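Local coordinates for protein (GYP1P) (Saccharomyces cerevisiae, PDB 1FKM), which stimulates GTP hydrolysis by the Ypt/Rab GTPases Ypt1 and Ypt7, supplying arginine and glutamine fingers in trans and acting as their negative regulator on Golgi and vacuole, at residues Asn206-Leu210 and Val329-Ala333; Arg243-Met247 and Pro358-Trp363; Thr249-Met253 and Glu365-Glu369; Trp339-Leu343 and Thr353-Asn357. All coordinates share one frame; numbering follows the deposited sequence.

All four contacts belong to the all-helical Ypt/Rab-GAP (TBC) domain of Gyp1p, and all lie away from its catalytic fingers, R96 and Q131. Contact 2, where two loops meet, touches both contact 3 and contact 4. Its centre is about 10 Å from that of contact 3, and F245 CD2 rests 3.7 Å from M253 SE; toward contact 4, centre to centre about 13 Å, P359 CG meets W339 CH2 at 3.6 Å. Contact 1 touches none of the others; its nearest atoms stay about 4 Å from contact 3 and about 7 Å from contact 4. Helix 365-382 nevertheless relates contacts 1 and 3, because it starts in the latter and its W378 packs against F330 and A333.

Contact 1: residues Asn206-Leu210 and Val329-Ala333; sequences NLSQL and VFVCA
The helical segments N206-L210 and V329-A333 approach to 9.7 Å between axes and cross at -51°, with L207 and V329 closest in their backbones. This is a buried helix-helix crossing of the all-alpha TBC (Rab-GAP) fold, joining helix 198-214 to helix 324-338. The angle is consistent with ridges-into-grooves packing of i±4 ridges: V329 and A333, four residues apart on one helix, face N206, L207 and L210 on the other. The interaction is apolar, with no hydrogen bond passing between the segments.

L210 is central to it. A single methyl, L210 CD1, fits among three side chains, lying 3.6 Å from A333 CB and 3.8 Å from V329 CG1. L210 CD1 also sits over one face of the F330 ring, 4.1 Å from the centroid and 28° off the normal, a geometry that qualifies as CH-pi. The L210 side chain crosses F330 at about a right angle, and CD2 reaches only the ring's rim at CE1. W378 of helix 365-382 also packs against F330 and A333.

L207 works through its end. Its CG lies anti to the backbone N (chi1 173°), and CD1 is placed against the neighbouring helix, where it meets C332 CB and A333 CB. L207 also touches A233 and M237 of helix 230-238. The closest approach of L207 CD1 is to backbone: it rests 3.6 Å from A333 N, whose hydrogen is already given to V329 O at 3.0 Å.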
loop_
_atom_site.group_PDB
_atom_site.type_symbol
_atom_site.label_atom_id
_atom_site.label_comp_id
_atom_site.label_asym_id
_atom_site.label_seq_id
_atom_site.Cartn_x
_atom_site.Cartn_y
_atom_site.Cartn_z
ATOM N N ASN A 206 16.491 8.479 -8.952
ATOM C CA ASN A 206 17.268 7.527 -8.164
ATOM C C ASN A 206 17.269 6.152 -8.822
ATOM O O ASN A 206 18.292 5.464 -8.822
ATOM C CB ASN A 206 16.709 7.427 -6.740
ATOM C CG ASN A 206 17.079 8.626 -5.881
ATOM O OD1 ASN A 206 16.553 8.803 -4.783
ATOM N ND2 ASN A 206 17.992 9.447 -6.375
ATOM N N LEU A 207 16.130 5.752 -9.383
ATOM C CA LEU A 207 16.029 4.459 -10.059
ATOM C C LEU A 207 16.884 4.490 -11.320
ATOM O O LEU A 207 17.579 3.529 -11.641
ATOM C CB LEU A 207 14.573 4.149 -10.435
ATOM C CG LEU A 207 14.319 2.909 -11.306
ATOM C CD1 LEU A 207 14.765 1.648 -10.562
ATOM C CD2 LEU A 207 12.838 2.831 -11.668
ATOM N N SER A 208 16.826 5.614 -12.027
ATOM C CA SER A 208 17.586 5.806 -13.255
ATOM C C SER A 208 19.085 5.657 -12.991
ATOM O O SER A 208 19.801 4.991 -13.747
ATOM C CB SER A 208 17.296 7.203 -13.815
ATOM O OG SER A 208 17.961 7.405 -15.044
ATOM N N GLN A 209 19.551 6.288 -11.917
ATOM C CA GLN A 209 20.962 6.247 -11.542
ATOM C C GLN A 209 21.382 4.858 -11.085
ATOM O O GLN A 209 22.492 4.404 -11.376
ATOM C CB GLN A 209 21.239 7.253 -10.422
ATOM C CG GLN A 209 21.123 8.718 -10.834
ATOM C CD GLN A 209 22.228 9.155 -11.780
ATOM O OE1 GLN A 209 22.291 8.719 -12.930
ATOM N NE2 GLN A 209 23.114 10.020 -11.294
ATOM N N LEU A 210 20.496 4.189 -10.359
ATOM C CA LEU A 210 20.770 2.847 -9.862
ATOM C C LEU A 210 20.975 1.891 -11.034
ATOM O O LEU A 210 21.944 1.134 -11.066
ATOM C CB LEU A 210 19.598 2.349 -9.012
ATOM C CG LEU A 210 19.879 1.732 -7.641
ATOM C CD1 LEU A 210 18.607 1.042 -7.150
ATOM C CD2 LEU A 210 21.033 0.736 -7.718
ATOM N N VAL A 329 12.739 1.835 -4.119
ATOM C CA VAL A 329 13.593 2.054 -5.283
ATOM C C VAL A 329 14.364 0.778 -5.619
ATOM O O VAL A 329 14.527 0.442 -6.786
ATOM C CB VAL A 329 14.595 3.206 -5.048
ATOM C CG1 VAL A 329 15.637 3.234 -6.157
ATOM C CG2 VAL A 329 13.852 4.533 -5.016
ATOM N N PHE A 330 14.838 0.066 -4.601
ATOM C CA PHE A 330 15.565 -1.173 -4.858
ATOM C C PHE A 330 14.653 -2.279 -5.375
ATOM O O PHE A 330 15.068 -3.087 -6.211
ATOM C CB PHE A 330 16.323 -1.621 -3.607
ATOM C CG PHE A 330 17.571 -0.824 -3.359
ATOM C CD1 PHE A 330 18.739 -1.118 -4.057
ATOM C CD2 PHE A 330 17.568 0.258 -2.481
ATOM C CE1 PHE A 330 19.889 -0.344 -3.888
ATOM C CE2 PHE A 330 18.713 1.039 -2.301
ATOM C CZ PHE A 330 19.878 0.737 -3.009
ATOM N N VAL A 331 13.416 -2.322 -4.883
ATOM C CA VAL A 331 12.458 -3.317 -5.355
ATOM C C VAL A 331 12.172 -3.028 -6.835
ATOM O O VAL A 331 12.079 -3.947 -7.651
ATOM C CB VAL A 331 11.132 -3.252 -4.554
ATOM C CG1 VAL A 331 10.075 -4.145 -5.200
ATOM C CG2 VAL A 331 11.373 -3.690 -3.123
ATOM N N CYS A 332 12.031 -1.749 -7.179
ATOM C CA CYS A 332 11.767 -1.371 -8.566
ATOM C C CYS A 332 12.945 -1.722 -9.466
ATOM O O CYS A 332 12.756 -2.153 -10.601
ATOM C CB CYS A 332 11.468 0.126 -8.676
ATOM S SG CYS A 332 9.824 0.595 -8.080
ATOM N N ALA A 333 14.158 -1.535 -8.961
ATOM C CA ALA A 333 15.351 -1.855 -9.741
ATOM C C ALA A 333 15.435 -3.366 -9.981
ATOM O O ALA A 333 15.695 -3.810 -11.100
ATOM C CB ALA A 333 16.605 -1.361 -9.011
#

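Contact 2: residues Arg243-Met247 and Pro358-Trp363; sequences REFQM and PPTKDW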
loop_
_atom_site.group_PDB
_atom_site.type_symbol
_atom_site.label_atom_id
_atom_site.label_comp_id
_atom_site.label_asym_id
_atom_site.label_seq_id
_atom_site.Cartn_x
_atom_site.Cartn_y
_atom_site.Cartn_z
ATOM N N ARG A 243 -0.117 -1.109 -9.441
ATOM C CA ARG A 243 -0.705 -1.266 -10.760
ATOM C C ARG A 243 0.049 -2.267 -11.626
ATOM O O ARG A 243 -0.309 -2.480 -12.783
ATOM C CB ARG A 243 -0.760 0.093 -11.460
ATOM C CG ARG A 243 -1.463 1.164 -10.638
ATOM C CD ARG A 243 -2.963 0.950 -10.607
ATOM N NE ARG A 243 -3.582 1.374 -11.859
ATOM C CZ ARG A 243 -3.633 2.635 -12.273
ATOM N NH1 ARG A 243 -3.105 3.600 -11.532
ATOM N NH2 ARG A 243 -4.204 2.935 -13.432
ATOM N N GLU A 244 1.078 -2.891 -11.058
ATOM C CA GLU A 244 1.887 -3.857 -11.795
ATOM C C GLU A 244 1.708 -5.290 -11.298
ATOM O O GLU A 244 2.315 -6.213 -11.841
ATOM C CB GLU A 244 3.374 -3.504 -11.685
ATOM C CG GLU A 244 3.691 -2.017 -11.697
ATOM C CD GLU A 244 3.066 -1.301 -12.865
ATOM O OE1 GLU A 244 3.183 -1.808 -13.998
ATOM O OE2 GLU A 244 2.464 -0.229 -12.652
ATOM N N PHE A 245 0.893 -5.470 -10.261
ATOM C CA PHE A 245 0.668 -6.795 -9.684
ATOM C C PHE A 245 -0.791 -7.025 -9.322
ATOM O O PHE A 245 -1.581 -6.082 -9.265
ATOM C CB PHE A 245 1.485 -6.970 -8.394
ATOM C CG PHE A 245 2.969 -6.881 -8.579
ATOM C CD1 PHE A 245 3.678 -7.949 -9.118
ATOM C CD2 PHE A 245 3.664 -5.748 -8.181
ATOM C CE1 PHE A 245 5.068 -7.892 -9.258
ATOM C CE2 PHE A 245 5.049 -5.678 -8.313
ATOM C CZ PHE A 245 5.753 -6.756 -8.854
ATOM N N GLN A 246 -1.134 -8.287 -9.069
ATOM C CA GLN A 246 -2.481 -8.654 -8.650
ATOM C C GLN A 246 -2.563 -8.239 -7.177
ATOM O O GLN A 246 -1.545 -8.215 -6.491
ATOM C CB GLN A 246 -2.682 -10.169 -8.759
ATOM C CG GLN A 246 -2.604 -10.711 -10.179
ATOM C CD GLN A 246 -3.641 -10.087 -11.085
ATOM O OE1 GLN A 246 -4.837 -10.124 -10.794
ATOM N NE2 GLN A 246 -3.189 -9.503 -12.189
HETATM N N MSE A 247 -3.760 -7.924 -6.690
HETATM C CA MSE A 247 -3.912 -7.509 -5.292
HETATM C C MSE A 247 -3.353 -8.497 -4.273
HETATM O O MSE A 247 -2.812 -8.090 -3.251
HETATM C CB MSE A 247 -5.382 -7.227 -4.971
HETATM C CG MSE A 247 -5.687 -5.748 -4.851
HETATM SE SE MSE A 247 -4.887 -4.914 -3.281
HETATM C CE MSE A 247 -6.451 -3.955 -2.664
ATOM N N PRO A 358 3.456 -5.674 -17.195
ATOM C CA PRO A 358 4.359 -6.790 -16.888
ATOM C C PRO A 358 3.604 -8.106 -16.709
ATOM O O PRO A 358 2.496 -8.122 -16.181
ATOM C CB PRO A 358 5.028 -6.352 -15.586
ATOM C CG PRO A 358 4.922 -4.864 -15.613
ATOM C CD PRO A 358 3.543 -4.640 -16.151
ATOM N N PRO A 359 4.203 -9.227 -17.143
ATOM C CA PRO A 359 3.589 -10.557 -17.030
ATOM C C PRO A 359 3.718 -11.118 -15.615
ATOM O O PRO A 359 4.445 -12.083 -15.379
ATOM C CB PRO A 359 4.371 -11.374 -18.052
ATOM C CG PRO A 359 5.750 -10.782 -17.932
ATOM C CD PRO A 359 5.474 -9.296 -17.889
ATOM N N THR A 360 2.999 -10.507 -14.676
ATOM C CA THR A 360 3.044 -10.910 -13.271
ATOM C C THR A 360 1.733 -11.542 -12.811
ATOM O O THR A 360 1.548 -11.819 -11.623
ATOM C CB THR A 360 3.302 -9.693 -12.378
ATOM O OG1 THR A 360 2.224 -8.760 -12.542
ATOM C CG2 THR A 360 4.613 -9.017 -12.765
ATOM N N LYS A 361 0.829 -11.758 -13.759
ATOM C CA LYS A 361 -0.481 -12.328 -13.474
ATOM C C LYS A 361 -0.442 -13.623 -12.668
ATOM O O LYS A 361 -1.242 -13.814 -11.747
ATOM C CB LYS A 361 -1.226 -12.565 -14.789
ATOM C CG LYS A 361 -2.661 -13.026 -14.631
ATOM C CD LYS A 361 -3.395 -13.015 -15.968
ATOM C CE LYS A 361 -3.607 -11.593 -16.493
ATOM N NZ LYS A 361 -2.339 -10.870 -16.801
ATOM N N ASP A 362 0.493 -14.505 -13.004
ATOM C CA ASP A 362 0.597 -15.783 -12.315
ATOM C C ASP A 362 1.720 -15.876 -11.293
ATOM O O ASP A 362 2.117 -16.975 -10.910
ATOM C CB ASP A 362 0.739 -16.916 -13.335
ATOM C CG ASP A 362 -0.469 -17.033 -14.247
ATOM O OD1 ASP A 362 -1.602 -17.108 -13.726
ATOM O OD2 ASP A 362 -0.289 -17.055 -15.482
ATOM N N TRP A 363 2.239 -14.736 -10.848
ATOM C CA TRP A 363 3.307 -14.753 -9.856
ATOM C C TRP A 363 2.817 -15.414 -8.575
ATOM O O TRP A 363 1.666 -15.235 -8.167
ATOM C CB TRP A 363 3.788 -13.330 -9.552
ATOM C CG TRP A 363 4.947 -12.882 -10.397
ATOM C CD1 TRP A 363 5.182 -13.200 -11.702
ATOM C CD2 TRP A 363 6.008 -12.006 -9.999
ATOM N NE1 TRP A 363 6.323 -12.576 -12.145
ATOM C CE2 TRP A 363 6.850 -11.835 -11.119
ATOM C CE3 TRP A 363 6.329 -11.346 -8.802
ATOM C CZ2 TRP A 363 7.995 -11.032 -11.084
ATOM C CZ3 TRP A 363 7.468 -10.546 -8.765
ATOM C CH2 TRP A 363 8.288 -10.397 -9.903
HETATM O O HOH W 1 0.924 -10.380 -9.265
HETATM O O HOH W 2 -0.533 -8.691 -12.964
#
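The hydroxyl of T360 donates to the backbone carbonyl of E244, OG1 to O 2.6 Å, arriving 18° out of the carbonyl plane. The same OG1 accepts from water 2, which accepts from Q246 NE2 at 2.9 Å. A valine here would probably leave E244 O without its hydroxyl donor and water 2 without the acceptor it uses on T360. Water 1 makes a second bridge, accepting from Q246 N and donating to T360 O at 2.8 Å.

The F245 ring brings CE1 over a face of W363, 3.6 Å from CZ3, with the two ring planes at 51°. T360 CG2 lies over that same face and also meets F245 CE1, at 3.7 Å. In the TBC fold, the loop between helices 230-238 and 247-261, where Q246 is the N-cap, here meets the loop between helices 348-355 and 365-382. A type I beta turn from T360 to W363, closed by W363 N donating to T360 O, sets the threonine and tryptophan side by side.

Further out, P358 CD rests 3.6 Å from E244 OE1, while E244 OE2 forms a salt bridge with R235. F335 of helix 324-338 packs against F245, P358 and T360.

Contact 3: residues Thr249-Met253 and Glu365-Glu369; sequences TVIRM and ETDIE
I368, R252 and E365 lose the most surface where helix 247-261 of the all-helical TBC domain meets the first turn of helix 365-382, at a crossing angle of -47° with the axes 10.3 Å apart. I368 points into the interface and parts its branches between two partners: I368 CG2 packs 3.6 Å from CG of selenomethionine M253, while CD1 heads for T249. Both approaches hold for the one I368 conformer described, of two deposited, and the very short one to T249 CG2 is doubtful.

Beside this apolar patch R252 forms a salt bridge with E365. The guanidinium and carboxylate planes are only 21° apart, and the glutamate comes in at the guanidinium edge. R252 NE reaches E365 OE1 at 2.9 Å and E365 OE2 at 3.1 Å, and R252 NH2 reaches E365 OE2 at 3.1 Å, but all three hydrogen bonds are bent and weak. A chi1 of 166° turns the E365 chain away from its own N and lets the carboxylate reach across.

R252 NH1 is held by T256 OG1 within its own helix. E369 OE2 adds a more distant negative charge, 5.8 Å from R252 NH2, so the buried arginine probably stays charged, compensated largely electrostatically by E365 rather than by straight hydrogen bonds.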
loop_
_atom_site.group_PDB
_atom_site.type_symbol
_atom_site.label_atom_id
_atom_site.label_comp_id
_atom_site.label_asym_id
_atom_site.label_seq_id
_atom_site.Cartn_x
_atom_site.Cartn_y
_atom_site.Cartn_z
ATOM N N THR A 249 -0.811 -10.322 -4.583
ATOM C CA THR A 249 0.635 -10.140 -4.571
ATOM C C THR A 249 0.984 -8.848 -3.845
ATOM O O THR A 249 1.962 -8.790 -3.101
ATOM C CB THR A 249 1.196 -10.071 -5.996
ATOM O OG1 THR A 249 0.873 -11.281 -6.686
ATOM C CG2 THR A 249 2.709 -9.882 -5.968
ATOM N N VAL A 250 0.184 -7.811 -4.067
ATOM C CA VAL A 250 0.418 -6.522 -3.417
ATOM C C VAL A 250 0.314 -6.680 -1.895
ATOM O O VAL A 250 1.169 -6.197 -1.155
ATOM C CB VAL A 250 -0.606 -5.464 -3.899
ATOM C CG1 VAL A 250 -0.501 -4.201 -3.050
ATOM C CG2 VAL A 250 -0.350 -5.125 -5.371
ATOM N N ILE A 251 -0.730 -7.368 -1.436
ATOM C CA ILE A 251 -0.926 -7.591 -0.005
ATOM C C ILE A 251 0.285 -8.282 0.617
ATOM O O ILE A 251 0.787 -7.860 1.661
ATOM C CB ILE A 251 -2.197 -8.444 0.261
ATOM C CG1 ILE A 251 -3.437 -7.716 -0.270
ATOM C CG2 ILE A 251 -2.346 -8.720 1.751
ATOM C CD1 ILE A 251 -3.624 -6.336 0.303
ATOM N N ARG A 252 0.759 -9.339 -0.030
ATOM C CA ARG A 252 1.918 -10.071 0.468
ATOM C C ARG A 252 3.155 -9.180 0.502
ATOM O O ARG A 252 3.933 -9.224 1.452
ATOM C CB ARG A 252 2.180 -11.305 -0.398
ATOM C CG ARG A 252 3.493 -12.011 -0.085
ATOM C CD ARG A 252 3.565 -12.534 1.346
ATOM N NE ARG A 252 4.876 -13.133 1.589
ATOM C CZ ARG A 252 5.979 -12.440 1.849
ATOM N NH1 ARG A 252 5.932 -11.114 1.921
ATOM N NH2 ARG A 252 7.137 -13.067 1.993
HETATM N N MSE A 253 3.337 -8.375 -0.535
HETATM C CA MSE A 253 4.475 -7.456 -0.594
HETATM C C MSE A 253 4.452 -6.495 0.585
HETATM O O MSE A 253 5.495 -6.186 1.177
HETATM C CB MSE A 253 4.430 -6.616 -1.869
HETATM C CG MSE A 253 4.675 -7.365 -3.148
HETATM SE SE MSE A 253 4.522 -6.149 -4.643
HETATM C CE MSE A 253 5.941 -4.926 -4.163
ATOM N N GLU A 365 3.980 -16.902 -4.378
ATOM C CA GLU A 365 4.681 -16.496 -3.170
ATOM C C GLU A 365 6.183 -16.569 -3.408
ATOM O O GLU A 365 6.943 -15.713 -2.946
ATOM C CB GLU A 365 4.290 -17.425 -2.016
ATOM C CG GLU A 365 5.175 -17.340 -0.781
ATOM C CD GLU A 365 5.182 -15.964 -0.151
ATOM O OE1 GLU A 365 4.090 -15.388 0.033
ATOM O OE2 GLU A 365 6.281 -15.460 0.169
ATOM N N THR A 366 6.608 -17.593 -4.143
ATOM C CA THR A 366 8.023 -17.788 -4.437
ATOM C C THR A 366 8.602 -16.643 -5.263
ATOM O O THR A 366 9.706 -16.162 -4.995
ATOM C CB THR A 366 8.250 -19.105 -5.202
ATOM O OG1 THR A 366 7.629 -20.183 -4.490
ATOM C CG2 THR A 366 9.735 -19.390 -5.339
ATOM N N ASP A 367 7.852 -16.217 -6.272
ATOM C CA ASP A 367 8.278 -15.132 -7.151
ATOM C C ASP A 367 8.422 -13.804 -6.404
ATOM O O ASP A 367 9.405 -13.083 -6.585
ATOM C CB ASP A 367 7.264 -14.961 -8.287
ATOM C CG ASP A 367 7.089 -16.227 -9.116
ATOM O OD1 ASP A 367 8.095 -16.920 -9.376
ATOM O OD2 ASP A 367 5.943 -16.524 -9.514
ATOM N N ILE A 368 7.437 -13.500 -5.564
ATOM C CA ILE A 368 7.421 -12.261 -4.789
ATOM C C ILE A 368 8.523 -12.256 -3.736
ATOM O O ILE A 368 9.215 -11.255 -3.542
ATOM C CB ILE A 368 6.075 -12.091 -4.058
ATOM C CG1 ILE A 368 4.922 -12.357 -5.022
ATOM C CG2 ILE A 368 5.967 -10.690 -3.483
ATOM C CD1 ILE A 368 3.593 -12.530 -4.334
ATOM N N GLU A 369 8.678 -13.388 -3.062
ATOM C CA GLU A 369 9.673 -13.534 -1.999
ATOM C C GLU A 369 11.079 -13.374 -2.581
ATOM O O GLU A 369 11.968 -12.802 -1.942
ATOM C CB GLU A 369 9.510 -14.908 -1.337
ATOM C CG GLU A 369 10.264 -15.108 -0.030
ATOM C CD GLU A 369 11.762 -15.242 -0.223
ATOM O OE1 GLU A 369 12.179 -15.875 -1.216
ATOM O OE2 GLU A 369 12.524 -14.731 0.625
#

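Contact 4: residues Trp339-Leu343 and Thr353-Asn357; sequences WSDQL and TFLQN
L343 N donates to W339 O at 2.8 Å, a bond between the two residues of this segment that reach both F354 and L355. In the partner segment T353 O takes N357 ND2 at 2.9 Å, in the carbonyl plane and on a lone pair, together with a weak bond from Q356 N; these bonds tie the residues after helix 348-355 back to T353.

F354 carries the contact. Its chi1 of -177° stretches the side chain out toward W339, and chi2 of 85° turns the ring so that its edge meets the indole. F354 CE2 stands 3.6 Å from W339 CG, and CZ reaches the six-membered part of the indole. The planes are 81° apart and the phenyl centroid of F354 is 5.2 Å from that of the W339 five-membered ring, which defines a T-shaped pair with the tryptophan giving its face. L343 CD2 fills the angle between neighbours, 3.9 Å from F354 CD2 and 4.1 Å from L355 CG.

F335 meets W339 in a further edge-to-face pair, and P359 touches both W339 and F354. A serine in place of W339 would probably strip the F354 edge of the face it rests on and open a gap beside F335 and P359. The whole is an edge-to-face aromatic cluster where the end of helix 324-338 and the short helix 340-343 meet helix 348-355 in the all-helical Rab-GAP fold.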
loop_
_atom_site.group_PDB
_atom_site.type_symbol
_atom_site.label_atom_id
_atom_site.label_comp_id
_atom_site.label_asym_id
_atom_site.label_seq_id
_atom_site.Cartn_x
_atom_site.Cartn_y
_atom_site.Cartn_z
ATOM N N TRP A 339 13.619 -8.269 -16.125
ATOM C CA TRP A 339 13.219 -8.279 -17.531
ATOM C C TRP A 339 14.334 -7.791 -18.460
ATOM O O TRP A 339 14.143 -7.705 -19.672
ATOM C CB TRP A 339 11.991 -7.390 -17.729
ATOM C CG TRP A 339 10.906 -7.598 -16.710
ATOM C CD1 TRP A 339 10.433 -6.679 -15.817
ATOM C CD2 TRP A 339 10.165 -8.801 -16.476
ATOM N NE1 TRP A 339 9.447 -7.233 -15.038
ATOM C CE2 TRP A 339 9.262 -8.535 -15.421
ATOM C CE3 TRP A 339 10.177 -10.077 -17.055
ATOM C CZ2 TRP A 339 8.378 -9.499 -14.932
ATOM C CZ3 TRP A 339 9.297 -11.036 -16.570
ATOM C CH2 TRP A 339 8.409 -10.740 -15.517
ATOM N N SER A 340 15.493 -7.484 -17.891
ATOM C CA SER A 340 16.625 -6.967 -18.660
ATOM C C SER A 340 16.890 -7.629 -20.019
ATOM O O SER A 340 16.921 -6.950 -21.044
ATOM C CB SER A 340 17.899 -7.023 -17.814
ATOM O OG SER A 340 18.959 -6.338 -18.460
ATOM N N ASP A 341 17.091 -8.943 -20.033
ATOM C CA ASP A 341 17.362 -9.642 -21.288
ATOM C C ASP A 341 16.251 -9.429 -22.313
ATOM O O ASP A 341 16.519 -9.176 -23.491
ATOM C CB ASP A 341 17.556 -11.140 -21.034
ATOM C CG ASP A 341 18.727 -11.425 -20.115
ATOM O OD1 ASP A 341 19.835 -10.920 -20.389
ATOM O OD2 ASP A 341 18.542 -12.157 -19.119
ATOM N N GLN A 342 15.005 -9.532 -21.865
ATOM C CA GLN A 342 13.858 -9.338 -22.750
ATOM C C GLN A 342 13.783 -7.904 -23.279
ATOM O O GLN A 342 13.520 -7.684 -24.457
ATOM C CB GLN A 342 12.560 -9.665 -22.009
ATOM C CG GLN A 342 12.337 -11.141 -21.735
ATOM C CD GLN A 342 11.126 -11.388 -20.850
ATOM O OE1 GLN A 342 11.193 -11.233 -19.631
ATOM N NE2 GLN A 342 10.008 -11.759 -21.463
ATOM N N LEU A 343 14.010 -6.933 -22.399
ATOM C CA LEU A 343 13.947 -5.520 -22.776
ATOM C C LEU A 343 14.979 -5.149 -23.840
ATOM O O LEU A 343 14.715 -4.300 -24.692
ATOM C CB LEU A 343 14.133 -4.635 -21.530
ATOM C CG LEU A 343 12.975 -4.690 -20.522
ATOM C CD1 LEU A 343 13.349 -3.986 -19.224
ATOM C CD2 LEU A 343 11.745 -4.051 -21.146
ATOM N N THR A 353 4.850 -0.563 -23.583
ATOM C CA THR A 353 3.717 -1.470 -23.475
ATOM C C THR A 353 4.024 -2.572 -22.459
ATOM O O THR A 353 3.203 -2.877 -21.595
ATOM C CB THR A 353 3.401 -2.126 -24.840
ATOM O OG1 THR A 353 2.993 -1.119 -25.771
ATOM C CG2 THR A 353 2.289 -3.159 -24.698
ATOM N N PHE A 354 5.216 -3.153 -22.566
ATOM C CA PHE A 354 5.645 -4.231 -21.675
ATOM C C PHE A 354 5.760 -3.821 -20.205
ATOM O O PHE A 354 5.245 -4.507 -19.324
ATOM C CB PHE A 354 6.994 -4.790 -22.138
ATOM C CG PHE A 354 7.481 -5.961 -21.324
ATOM C CD1 PHE A 354 7.062 -7.254 -21.619
ATOM C CD2 PHE A 354 8.345 -5.769 -20.253
ATOM C CE1 PHE A 354 7.500 -8.340 -20.859
ATOM C CE2 PHE A 354 8.790 -6.849 -19.485
ATOM C CZ PHE A 354 8.366 -8.136 -19.791
ATOM N N LEU A 355 6.441 -2.711 -19.939
ATOM C CA LEU A 355 6.629 -2.255 -18.568
ATOM C C LEU A 355 5.378 -1.700 -17.897
ATOM O O LEU A 355 5.348 -1.551 -16.675
ATOM C CB LEU A 355 7.764 -1.231 -18.511
ATOM C CG LEU A 355 9.117 -1.846 -18.879
ATOM C CD1 LEU A 355 10.185 -0.768 -18.933
ATOM C CD2 LEU A 355 9.478 -2.934 -17.864
ATOM N N GLN A 356 4.354 -1.383 -18.686
ATOM C CA GLN A 356 3.101 -0.885 -18.126
ATOM C C GLN A 356 2.124 -2.054 -18.041
ATOM O O GLN A 356 0.993 -1.903 -17.586
ATOM C CB GLN A 356 2.505 0.226 -18.998
ATOM C CG GLN A 356 3.415 1.436 -19.175
ATOM C CD GLN A 356 2.762 2.547 -19.980
ATOM O OE1 GLN A 356 2.064 2.288 -20.959
ATOM N NE2 GLN A 356 2.997 3.789 -19.578
ATOM N N ASN A 357 2.572 -3.224 -18.488
ATOM C CA ASN A 357 1.751 -4.430 -18.456
ATOM C C ASN A 357 2.633 -5.665 -18.259
ATOM O O ASN A 357 2.579 -6.607 -19.048
ATOM C CB ASN A 357 0.963 -4.561 -19.761
ATOM C CG ASN A 357 0.033 -3.389 -19.999
ATOM O OD1 ASN A 357 -0.937 -3.195 -19.266
ATOM N ND2 ASN A 357 0.329 -2.596 -21.024
#